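Local coordinates for protein Myo-inositol dehydrogenase (Corynebacterium glutamicum, PDB 3EUW) that probably catalyses the NAD+-dependent oxidation of the 2-hydroxyl of myo-inositol to a ketone, at residues A[55-60]-A[82-87]; A[96-99]-A[104-107]; A[181-186]-A[307-312]. One frame throughout, in Å; residues are numbered along the deposited sequence.

The contacts run from the NAD-binding Rossmann domain toward the C-terminal domain, with contact 2 in the middle. Its centre lies about 16 Å from that of contact 1 and about 14 Å from that of contact 3, whereas the centres of contacts 1 and 3 are about 26 Å apart. Ile-98 of contact 2 joins both neighbours: its CG2 is 4.2 Å from Ile-82 CD1, and its CD1 is 3.6 Å from Phe-307 O. Val-105 of contact 2 also packs on Val-311 of contact 3. The structure holds neither inositol nor dinucleotide, but 96-99 begins with the Lys-Pro of the family's Glu-Lys-Pro motif, which in relatives lies by the nicotinamide site.

Contact 1 of 3, residues A[55-60]-A[82-87]; sequences ASPDEV and ITRAVE
Pro-57 and Arg-84 mark the closest approach of the two backbones, yet their CA atoms are still 9.1 Å apart, so the gap is spanned by side chains. Both segments belong to the NAD-binding Rossmann fold. Residues 57-60 form a short, weakly bonded helix in the connection from strand 52-54 to strand 68-71, while 82-87 is the latter part of helix 78-87, which leads on to strand 92-94. Ser-56 is the N-cap of the short helix: its OG accepts from Asp-58 N at 3.0 Å. Glu-59 completes a capping box by returning OE2 to Ser-56 N in a weak bond.

Arg-84 does the reaching. Its CG sits beside the backbone N (chi1 -61°), and from there the chain runs extended to NE, carrying the guanidinium over to the start of the short helix. CG of Pro-57 lies over one face of that group, 3.6 Å from Arg-84 NH1 and 4.0 Å from Arg-84 CZ. Asp-58 approaches at the edge. Although its CB points away from helix 78-87, the carboxylate swings back and OD1 forms a salt bridge with Arg-84 NH1 at 2.9 Å. The hydrogen bond within this pair is bent, with an angle of 135° at the hydrogen, and the two planar groups are about midway between coplanar and perpendicular. Only NH1 bonds to Asp-58; Arg-84 NH2 stays 4.1 Å from Asp-58 OD1. Arg-84 NE has a second partner, a salt bridge to Asp-80 OD1 one turn earlier in its own helix, which probably helps to fix the rotation of the guanidinium at this surface site. Asp-58 OD1 is met by NH1 nearly head-on to its C-O bond, but stands 27° out of the guanidinium plane.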
ATOM      1  N   ALA A  55      33.301   3.868  37.353  1.00 38.69           N
ATOM      2  CA  ALA A  55      33.932   3.068  36.317  1.00 38.82           C
ATOM      3  C   ALA A  55      33.879   1.572  36.572  1.00 38.44           C
ATOM      4  O   ALA A  55      34.054   0.780  35.649  1.00 39.39           O
ATOM      5  CB  ALA A  55      35.380   3.512  36.143  1.00 38.92           C
ATOM      6  N   SER A  56      33.626   1.184  37.815  1.00 38.16           N
ATOM      7  CA  SER A  56      33.593  -0.229  38.176  1.00 38.21           C
ATOM      8  C   SER A  56      32.283  -0.751  38.749  1.00 37.57           C
ATOM      9  O   SER A  56      31.530  -0.017  39.383  1.00 38.06           O
ATOM     10  CB  SER A  56      34.704  -0.519  39.188  1.00 38.51           C
ATOM     11  OG  SER A  56      34.487  -1.761  39.835  1.00 41.38           O
ATOM     12  N   PRO A  57      31.991  -2.039  38.521  1.00 36.41           N
ATOM     13  CA  PRO A  57      30.750  -2.604  39.060  1.00 36.37           C
ATOM     14  C   PRO A  57      30.800  -2.648  40.594  1.00 35.74           C
ATOM     15  O   PRO A  57      29.766  -2.584  41.262  1.00 33.96           O
ATOM     16  CB  PRO A  57      30.683  -3.995  38.413  1.00 35.78           C
ATOM     17  CG  PRO A  57      32.104  -4.288  38.026  1.00 36.69           C
ATOM     18  CD  PRO A  57      32.616  -2.959  37.556  1.00 35.61           C
ATOM     19  N   ASP A  58      32.008  -2.754  41.145  1.00 35.00           N
ATOM     20  CA  ASP A  58      32.192  -2.767  42.597  1.00 34.53           C
ATOM     21  C   ASP A  58      31.582  -1.502  43.192  1.00 33.19           C
ATOM     22  O   ASP A  58      30.939  -1.546  44.235  1.00 33.38           O
ATOM     23  CB  ASP A  58      33.680  -2.811  42.954  1.00 36.07           C
ATOM     24  CG  ASP A  58      34.208  -4.224  43.096  1.00 38.15           C
ATOM     25  OD1 ASP A  58      33.491  -5.181  42.731  1.00 38.97           O
ATOM     26  OD2 ASP A  58      35.353  -4.376  43.572  1.00 38.86           O
ATOM     27  N   GLU A  59      31.796  -0.375  42.518  1.00 31.88           N
ATOM     28  CA  GLU A  59      31.268   0.905  42.970  1.00 31.37           C
ATOM     29  C   GLU A  59      29.746   0.942  42.874  1.00 31.19           C
ATOM     30  O   GLU A  59      29.098   1.663  43.623  1.00 31.20           O
ATOM     31  CB  GLU A  59      31.880   2.043  42.155  1.00 33.29           C
ATOM     32  CG  GLU A  59      33.397   2.093  42.261  1.00 35.80           C
ATOM     33  CD  GLU A  59      34.025   3.074  41.291  1.00 37.24           C
ATOM     34  OE1 GLU A  59      33.850   4.299  41.476  1.00 38.20           O
ATOM     35  OE2 GLU A  59      34.688   2.616  40.338  1.00 37.36           O
ATOM     36  N   VAL A  60      29.182   0.170  41.948  1.00 29.01           N
ATOM     37  CA  VAL A  60      27.734   0.102  41.801  1.00 27.18           C
ATOM     38  C   VAL A  60      27.157  -0.694  42.968  1.00 26.15           C
ATOM     39  O   VAL A  60      26.308  -0.214  43.712  1.00 26.25           O
ATOM     40  CB  VAL A  60      27.322  -0.630  40.499  1.00 27.94           C
ATOM     41  CG1 VAL A  60      25.827  -0.917  40.519  1.00 25.07           C
ATOM     42  CG2 VAL A  60      27.686   0.203  39.289  1.00 27.18           C
ATOM     43  N   ILE A  82      25.152 -10.463  35.657  1.00 27.27           N
ATOM     44  CA  ILE A  82      23.934 -11.177  35.989  1.00 27.80           C
ATOM     45  C   ILE A  82      24.099 -11.855  37.345  1.00 29.46           C
ATOM     46  O   ILE A  82      23.248 -11.720  38.220  1.00 30.09           O
ATOM     47  CB  ILE A  82      23.605 -12.251  34.925  1.00 27.97           C
ATOM     48  CG1 ILE A  82      23.052 -11.571  33.662  1.00 27.54           C
ATOM     49  CG2 ILE A  82      22.617 -13.277  35.494  1.00 24.07           C
ATOM     50  CD1 ILE A  82      22.789 -12.521  32.498  1.00 26.69           C
ATOM     51  N   THR A  83      25.208 -12.574  37.507  1.00 30.09           N
ATOM     52  CA  THR A  83      25.503 -13.295  38.736  1.00 31.24           C
ATOM     53  C   THR A  83      25.559 -12.374  39.959  1.00 32.01           C
ATOM     54  O   THR A  83      24.875 -12.615  40.950  1.00 31.91           O
ATOM     55  CB  THR A  83      26.848 -14.059  38.617  1.00 32.33           C
ATOM     56  OG1 THR A  83      26.780 -14.992  37.528  1.00 31.98           O
ATOM     57  CG2 THR A  83      27.145 -14.814  39.897  1.00 32.52           C
ATOM     58  N   ARG A  84      26.364 -11.321  39.890  1.00 32.62           N
ATOM     59  CA  ARG A  84      26.484 -10.389  41.006  1.00 33.88           C
ATOM     60  C   ARG A  84      25.141  -9.800  41.426  1.00 34.47           C
ATOM     61  O   ARG A  84      24.819  -9.737  42.614  1.00 32.92           O
ATOM     62  CB  ARG A  84      27.412  -9.229  40.655  1.00 35.99           C
ATOM     63  CG  ARG A  84      28.838  -9.607  40.310  1.00 40.73           C
ATOM     64  CD  ARG A  84      29.684  -8.344  40.333  1.00 45.28           C
ATOM     65  NE  ARG A  84      31.054  -8.534  39.872  1.00 47.66           N
ATOM     66  CZ  ARG A  84      32.035  -7.670  40.113  1.00 49.41           C
ATOM     67  NH1 ARG A  84      31.790  -6.570  40.816  1.00 49.81           N
ATOM     68  NH2 ARG A  84      33.253  -7.899  39.642  1.00 51.11           N
ATOM     69  N   ALA A  85      24.367  -9.356  40.444  1.00 33.80           N
ATOM     70  CA  ALA A  85      23.072  -8.754  40.726  1.00 34.99           C
ATOM     71  C   ALA A  85      22.134  -9.759  41.377  1.00 34.83           C
ATOM     72  O   ALA A  85      21.548  -9.491  42.425  1.00 34.77           O
ATOM     73  CB  ALA A  85      22.458  -8.213  39.444  1.00 34.82           C
ATOM     74  N   VAL A  86      21.997 -10.919  40.753  1.00 35.24           N
ATOM     75  CA  VAL A  86      21.125 -11.958  41.275  1.00 36.46           C
ATOM     76  C   VAL A  86      21.544 -12.420  42.677  1.00 36.15           C
ATOM     77  O   VAL A  86      20.695 -12.642  43.535  1.00 36.23           O
ATOM     78  CB  VAL A  86      21.080 -13.168  40.304  1.00 35.98           C
ATOM     79  CG1 VAL A  86      20.422 -14.353  40.971  1.00 38.00           C
ATOM     80  CG2 VAL A  86      20.306 -12.796  39.056  1.00 36.75           C
ATOM     81  N   GLU A  87      22.848 -12.552  42.912  1.00 35.84           N
ATOM     82  CA  GLU A  87      23.334 -12.986  44.221  1.00 35.77           C
ATOM     83  C   GLU A  87      22.947 -11.996  45.313  1.00 35.40           C
ATOM     84  O   GLU A  87      22.929 -12.340  46.497  1.00 34.75           O
ATOM     85  CB  GLU A  87      24.852 -13.175  44.205  1.00 36.38           C
ATOM     86  CG  GLU A  87      25.326 -14.250  43.237  1.00 39.29           C
ATOM     87  CD  GLU A  87      26.795 -14.600  43.409  1.00 41.25           C
ATOM     88  OE1 GLU A  87      27.627 -13.674  43.556  1.00 39.69           O
ATOM     89  OE2 GLU A  87      27.117 -15.809  43.388  1.00 44.29           O
TER

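Contact 2 of 3, residues A[96-99]-A[104-107]; sequences KPID and MVRA
Asp-99 and Val-105 bring the segments together, their CA atoms 5.9 Å apart where the loop after strand 92-94 leads into helix 102-112 and faces its first turn. This is a strand-loop-helix connection of the Rossmann domain, and it starts with Lys-96 and Pro-97 of the Glu-Lys-Pro motif characteristic of Gfo/Idh/MocA enzymes. The peptide bond between these two is cis, after which Ile-98 and Asp-99 face the helix.

Val-105 is gripped through both of its methyl groups. With CG1 anti to the backbone N (chi1 173°), that methyl meets the far end of Ile-98, where CD1 lies 4.0 Å from Val-105 CG1. The other methyl, CG2, rests against the bases of two loop side chains, 3.7 Å from Asp-99 CB and 4.0 Å from Ile-98 CB. The side chain of Ile-98 crosses that of Val-105 at about a right angle. Helix 307-326 covers this apolar patch, with Val-311 touching both Ile-98 and Val-105.

The polar end of Asp-99 takes a different course. CG is anti to the backbone N (chi1 -164°), which carries the carboxylate out beside the base of Met-104, present as selenomethionine. The contact there is van der Waals, between a carboxylate oxygen and a methylene; no hydrogen bond links the two segments. The bond of OD2 is instead to Asp-101 N, two residues on, as in an Asx turn, so the loop holds the carboxylate against the start of the helix. From CB onward the chain of Met-104 is bent at chi2 and chi3 and its selenium leads away from the loop, and it is Met-104 CB that comes nearest, 3.5 Å from Asp-99 OD2.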
ATOM      1  N   LYS A  96      20.761  -9.335  25.169  1.00 18.47           N
ATOM      2  CA  LYS A  96      21.166 -10.654  24.707  1.00 19.19           C
ATOM      3  C   LYS A  96      22.643 -10.616  24.274  1.00 18.36           C
ATOM      4  O   LYS A  96      23.151  -9.573  23.887  1.00 17.75           O
ATOM      5  CB  LYS A  96      20.245 -11.074  23.545  1.00 20.08           C
ATOM      6  CG  LYS A  96      20.914 -11.453  22.231  1.00 20.17           C
ATOM      7  CD  LYS A  96      21.439 -10.272  21.437  1.00 17.96           C
ATOM      8  CE  LYS A  96      21.985 -10.759  20.106  1.00 20.91           C
ATOM      9  NZ  LYS A  96      22.970  -9.856  19.465  1.00 17.67           N
ATOM     10  N   PRO A  97      23.371 -11.734  24.421  1.00 18.18           N
ATOM     11  CA  PRO A  97      22.936 -13.032  24.936  1.00 17.52           C
ATOM     12  C   PRO A  97      23.452 -13.151  26.376  1.00 18.71           C
ATOM     13  O   PRO A  97      24.103 -12.240  26.882  1.00 18.70           O
ATOM     14  CB  PRO A  97      23.641 -14.004  24.016  1.00 15.71           C
ATOM     15  CG  PRO A  97      25.007 -13.350  23.914  1.00 17.48           C
ATOM     16  CD  PRO A  97      24.707 -11.849  23.803  1.00 15.12           C
ATOM     17  N   ILE A  98      23.161 -14.265  27.037  1.00 19.51           N
ATOM     18  CA  ILE A  98      23.650 -14.455  28.390  1.00 21.04           C
ATOM     19  C   ILE A  98      25.157 -14.546  28.246  1.00 21.07           C
ATOM     20  O   ILE A  98      25.918 -13.992  29.041  1.00 22.27           O
ATOM     21  CB  ILE A  98      23.101 -15.753  29.013  1.00 21.46           C
ATOM     22  CG1 ILE A  98      21.579 -15.642  29.188  1.00 19.59           C
ATOM     23  CG2 ILE A  98      23.775 -16.009  30.345  1.00 20.82           C
ATOM     24  CD1 ILE A  98      20.915 -16.919  29.643  1.00 19.63           C
ATOM     25  N   ASP A  99      25.567 -15.244  27.194  1.00 21.47           N
ATOM     26  CA  ASP A  99      26.970 -15.437  26.846  1.00 20.30           C
ATOM     27  C   ASP A  99      26.967 -16.134  25.487  1.00 19.85           C
ATOM     28  O   ASP A  99      25.949 -16.688  25.077  1.00 18.75           O
ATOM     29  CB  ASP A  99      27.675 -16.325  27.880  1.00 20.44           C
ATOM     30  CG  ASP A  99      29.194 -16.231  27.791  1.00 21.77           C
ATOM     31  OD1 ASP A  99      29.767 -15.257  28.326  1.00 21.21           O
ATOM     32  OD2 ASP A  99      29.816 -17.123  27.178  1.00 23.41           O
HETATM   33  N   MSE A 104      29.370 -21.639  29.454  1.00 30.68           N
HETATM   34  CA  MSE A 104      29.385 -20.589  30.469  1.00 29.58           C
HETATM   35  C   MSE A 104      27.953 -20.287  30.891  1.00 27.39           C
HETATM   36  O   MSE A 104      27.682 -20.007  32.065  1.00 25.92           O
HETATM   37  CB  MSE A 104      30.044 -19.319  29.921  1.00 31.39           C
HETATM   38  CG  MSE A 104      31.525 -19.526  29.544  1.00 35.87           C
HETATM   39 SE   MSE A 104      32.599 -20.097  31.103  1.00 39.92          SE
HETATM   40  CE  MSE A 104      32.184 -18.556  32.293  1.00 37.23           C
ATOM     41  N   VAL A 105      27.039 -20.334  29.924  1.00 25.34           N
ATOM     42  CA  VAL A 105      25.634 -20.077  30.199  1.00 24.01           C
ATOM     43  C   VAL A 105      25.151 -21.127  31.185  1.00 25.87           C
ATOM     44  O   VAL A 105      24.412 -20.823  32.118  1.00 27.17           O
ATOM     45  CB  VAL A 105      24.763 -20.166  28.921  1.00 23.41           C
ATOM     46  CG1 VAL A 105      23.291 -20.064  29.297  1.00 22.23           C
ATOM     47  CG2 VAL A 105      25.151 -19.056  27.930  1.00 18.74           C
ATOM     48  N   ARG A 106      25.580 -22.367  30.973  1.00 26.77           N
ATOM     49  CA  ARG A 106      25.198 -23.463  31.852  1.00 30.81           C
ATOM     50  C   ARG A 106      25.813 -23.277  33.237  1.00 31.02           C
ATOM     51  O   ARG A 106      25.146 -23.465  34.249  1.00 31.02           O
ATOM     52  CB  ARG A 106      25.647 -24.811  31.269  1.00 32.55           C
ATOM     53  CG  ARG A 106      24.993 -25.188  29.936  1.00 37.53           C
ATOM     54  CD  ARG A 106      25.452 -26.573  29.469  1.00 40.86           C
ATOM     55  NE  ARG A 106      25.103 -26.865  28.076  1.00 41.85           N
ATOM     56  CZ  ARG A 106      23.862 -26.911  27.606  1.00 42.47           C
ATOM     57  NH1 ARG A 106      22.834 -26.681  28.415  1.00 42.94           N
ATOM     58  NH2 ARG A 106      23.650 -27.193  26.326  1.00 40.77           N
ATOM     59  N   ALA A 107      27.090 -22.911  33.276  1.00 32.11           N
ATOM     60  CA  ALA A 107      27.777 -22.707  34.546  1.00 33.87           C
ATOM     61  C   ALA A 107      27.049 -21.634  35.344  1.00 33.97           C
ATOM     62  O   ALA A 107      26.747 -21.814  36.522  1.00 34.95           O
ATOM     63  CB  ALA A 107      29.216 -22.291  34.299  1.00 33.09           C
TER

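Contact 3 of 3, residues A[181-186]-A[307-312]; sequences MARFFV and FEDGVI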
HETATM    1  N   MSE A 181      12.075 -14.771  18.476  1.00 12.71           N
HETATM    2  CA  MSE A 181      10.774 -14.322  17.992  1.00 12.24           C
HETATM    3  C   MSE A 181       9.986 -15.573  17.599  1.00 12.46           C
HETATM    4  O   MSE A 181       8.782 -15.684  17.840  1.00 11.28           O
HETATM    5  CB  MSE A 181      10.966 -13.394  16.793  1.00 10.00           C
HETATM    6  CG  MSE A 181       9.695 -13.051  16.035  1.00 10.63           C
HETATM    7 SE   MSE A 181       8.619 -11.922  17.186  1.00 17.00          SE
HETATM    8  CE  MSE A 181       9.759 -10.373  17.478  1.00  7.12           C
ATOM      9  N   ALA A 182      10.692 -16.525  17.013  1.00 10.35           N
ATOM     10  CA  ALA A 182      10.069 -17.760  16.608  1.00 11.97           C
ATOM     11  C   ALA A 182       9.465 -18.475  17.830  1.00 13.36           C
ATOM     12  O   ALA A 182       8.320 -18.907  17.777  1.00 14.39           O
ATOM     13  CB  ALA A 182      11.082 -18.643  15.916  1.00 11.61           C
ATOM     14  N   ARG A 183      10.225 -18.589  18.919  1.00 13.69           N
ATOM     15  CA  ARG A 183       9.720 -19.247  20.126  1.00 14.96           C
ATOM     16  C   ARG A 183       8.590 -18.461  20.777  1.00 13.70           C
ATOM     17  O   ARG A 183       7.761 -19.030  21.483  1.00 15.14           O
ATOM     18  CB  ARG A 183      10.848 -19.481  21.143  1.00 15.31           C
ATOM     19  CG  ARG A 183      11.792 -20.604  20.741  1.00 13.23           C
ATOM     20  CD  ARG A 183      12.631 -21.106  21.914  1.00 15.65           C
ATOM     21  NE  ARG A 183      11.778 -21.604  22.990  1.00 16.54           N
ATOM     22  CZ  ARG A 183      11.574 -20.980  24.141  1.00 16.21           C
ATOM     23  NH1 ARG A 183      12.170 -19.818  24.389  1.00 14.26           N
ATOM     24  NH2 ARG A 183      10.747 -21.510  25.034  1.00 15.18           N
ATOM     25  N   PHE A 184       8.559 -17.156  20.534  1.00 13.48           N
ATOM     26  CA  PHE A 184       7.515 -16.296  21.074  1.00 11.31           C
ATOM     27  C   PHE A 184       6.191 -16.805  20.516  1.00 13.18           C
ATOM     28  O   PHE A 184       5.159 -16.767  21.193  1.00 14.94           O
ATOM     29  CB  PHE A 184       7.774 -14.848  20.637  1.00 12.83           C
ATOM     30  CG  PHE A 184       6.815 -13.832  21.212  1.00 15.85           C
ATOM     31  CD1 PHE A 184       6.131 -14.076  22.405  1.00 14.55           C
ATOM     32  CD2 PHE A 184       6.669 -12.583  20.610  1.00 15.71           C
ATOM     33  CE1 PHE A 184       5.326 -13.091  22.984  1.00 13.12           C
ATOM     34  CE2 PHE A 184       5.865 -11.590  21.187  1.00 14.64           C
ATOM     35  CZ  PHE A 184       5.195 -11.849  22.378  1.00 14.59           C
ATOM     36  N   PHE A 185       6.242 -17.298  19.280  1.00 11.13           N
ATOM     37  CA  PHE A 185       5.065 -17.816  18.595  1.00 12.54           C
ATOM     38  C   PHE A 185       4.879 -19.315  18.793  1.00 14.26           C
ATOM     39  O   PHE A 185       3.764 -19.780  19.021  1.00 13.11           O
ATOM     40  CB  PHE A 185       5.140 -17.513  17.087  1.00 10.51           C
ATOM     41  CG  PHE A 185       4.664 -16.129  16.721  1.00 13.12           C
ATOM     42  CD1 PHE A 185       3.347 -15.898  16.350  1.00 10.22           C
ATOM     43  CD2 PHE A 185       5.534 -15.044  16.795  1.00 10.95           C
ATOM     44  CE1 PHE A 185       2.908 -14.597  16.059  1.00 11.32           C
ATOM     45  CE2 PHE A 185       5.097 -13.753  16.509  1.00 11.59           C
ATOM     46  CZ  PHE A 185       3.787 -13.529  16.141  1.00  9.05           C
ATOM     47  N   VAL A 186       5.975 -20.061  18.695  1.00 14.43           N
ATOM     48  CA  VAL A 186       5.956 -21.515  18.835  1.00 16.56           C
ATOM     49  C   VAL A 186       7.083 -21.899  19.789  1.00 17.33           C
ATOM     50  O   VAL A 186       8.209 -22.156  19.364  1.00 18.51           O
ATOM     51  CB  VAL A 186       6.189 -22.197  17.474  1.00 18.37           C
ATOM     52  CG1 VAL A 186       6.087 -23.708  17.618  1.00 15.52           C
ATOM     53  CG2 VAL A 186       5.177 -21.671  16.450  1.00 17.86           C
ATOM     54  N   PHE A 307      15.293 -16.044  31.732  1.00 20.54           N
ATOM     55  CA  PHE A 307      16.625 -16.605  31.600  1.00 21.02           C
ATOM     56  C   PHE A 307      16.606 -17.776  30.621  1.00 20.41           C
ATOM     57  O   PHE A 307      17.451 -17.874  29.733  1.00 19.96           O
ATOM     58  CB  PHE A 307      17.112 -17.087  32.971  1.00 20.85           C
ATOM     59  CG  PHE A 307      18.542 -17.539  32.986  1.00 19.93           C
ATOM     60  CD1 PHE A 307      19.567 -16.635  33.243  1.00 19.51           C
ATOM     61  CD2 PHE A 307      18.865 -18.876  32.757  1.00 19.36           C
ATOM     62  CE1 PHE A 307      20.900 -17.056  33.275  1.00 20.53           C
ATOM     63  CE2 PHE A 307      20.193 -19.306  32.785  1.00 17.33           C
ATOM     64  CZ  PHE A 307      21.213 -18.395  33.044  1.00 17.71           C
ATOM     65  N   GLU A 308      15.627 -18.654  30.792  1.00 21.58           N
ATOM     66  CA  GLU A 308      15.478 -19.840  29.957  1.00 21.91           C
ATOM     67  C   GLU A 308      15.339 -19.499  28.472  1.00 18.83           C
ATOM     68  O   GLU A 308      15.854 -20.216  27.625  1.00 16.81           O
ATOM     69  CB  GLU A 308      14.269 -20.657  30.423  1.00 24.17           C
ATOM     70  CG  GLU A 308      14.351 -22.125  30.085  1.00 30.40           C
ATOM     71  CD  GLU A 308      15.641 -22.754  30.582  1.00 34.83           C
ATOM     72  OE1 GLU A 308      15.996 -22.563  31.768  1.00 38.08           O
ATOM     73  OE2 GLU A 308      16.299 -23.449  29.783  1.00 35.77           O
ATOM     74  N   ASP A 309      14.640 -18.415  28.157  1.00 18.70           N
ATOM     75  CA  ASP A 309      14.490 -18.025  26.760  1.00 18.15           C
ATOM     76  C   ASP A 309      15.857 -17.662  26.200  1.00 17.17           C
ATOM     77  O   ASP A 309      16.113 -17.832  25.010  1.00 17.82           O
ATOM     78  CB  ASP A 309      13.543 -16.831  26.621  1.00 18.71           C
ATOM     79  CG  ASP A 309      12.121 -17.158  27.046  1.00 20.04           C
ATOM     80  OD1 ASP A 309      11.583 -18.203  26.613  1.00 18.32           O
ATOM     81  OD2 ASP A 309      11.538 -16.361  27.807  1.00 21.36           O
ATOM     82  N   GLY A 310      16.732 -17.165  27.070  1.00 17.44           N
ATOM     83  CA  GLY A 310      18.073 -16.799  26.650  1.00 18.10           C
ATOM     84  C   GLY A 310      18.923 -18.030  26.380  1.00 17.96           C
ATOM     85  O   GLY A 310      19.748 -18.049  25.469  1.00 16.69           O
ATOM     86  N   VAL A 311      18.705 -19.071  27.175  1.00 18.77           N
ATOM     87  CA  VAL A 311      19.450 -20.309  27.019  1.00 18.86           C
ATOM     88  C   VAL A 311      19.055 -21.024  25.727  1.00 17.68           C
ATOM     89  O   VAL A 311      19.911 -21.406  24.930  1.00 17.35           O
ATOM     90  CB  VAL A 311      19.186 -21.263  28.211  1.00 20.07           C
ATOM     91  CG1 VAL A 311      19.963 -22.552  28.031  1.00 20.11           C
ATOM     92  CG2 VAL A 311      19.572 -20.577  29.521  1.00 20.48           C
ATOM     93  N   ILE A 312      17.751 -21.189  25.533  1.00 16.19           N
ATOM     94  CA  ILE A 312      17.224 -21.876  24.365  1.00 16.51           C
ATOM     95  C   ILE A 312      17.505 -21.127  23.060  1.00 16.61           C
ATOM     96  O   ILE A 312      17.736 -21.742  22.018  1.00 16.48           O
ATOM     97  CB  ILE A 312      15.709 -22.115  24.519  1.00 16.96           C
ATOM     98  CG1 ILE A 312      15.450 -22.927  25.796  1.00 19.21           C
ATOM     99  CG2 ILE A 312      15.171 -22.870  23.315  1.00 13.93           C
ATOM    100  CD1 ILE A 312      13.977 -23.083  26.156  1.00 19.95           C
TER
HETATM  101  O   HOH W   1      14.054 -17.771  23.035  1.00 14.82           O
HETATM  102  O   HOH W   2      10.425 -20.374  28.011  1.00 41.31           O
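The guanidinium of Arg-183 lies against Ile-312, whose CD1 sits 3.7 Å above the plane, over its centre. The second branch of the isoleucine supports the stem of the arginine: CG2 of Ile-312 is 3.4 Å from Arg-183 CD, and the two side chains cross at about a right angle. A bend at chi3 of Arg-183 (59°) turns the head group across the isoleucine and directs its edge toward Asp-309. There NH1 donates to Asp-309 OD1 at 2.8 Å in a nearly straight bond, 167° at the hydrogen, forming a salt bridge. The oxygen is reached from its anti side, and carboxylate and guanidinium are 33° apart.

The pair joins two helices far apart in sequence. Helix 169-185 belongs to the C-terminal domain, whereas helix 307-326 also packs on helix 102-112 of the Rossmann domain through Phe-307 and Val-311. Two waters at the edge of the guanidinium extend the bridge. One accepts from Arg-183 NH1 at 3.1 Å and donates to the backbone oxygen of Asp-309; the other accepts from Arg-183 NH2 and donates to Asp-309 OD1 at 2.8 Å. Arg-183 NE donates to Pro-187 O, just past the end of its own helix.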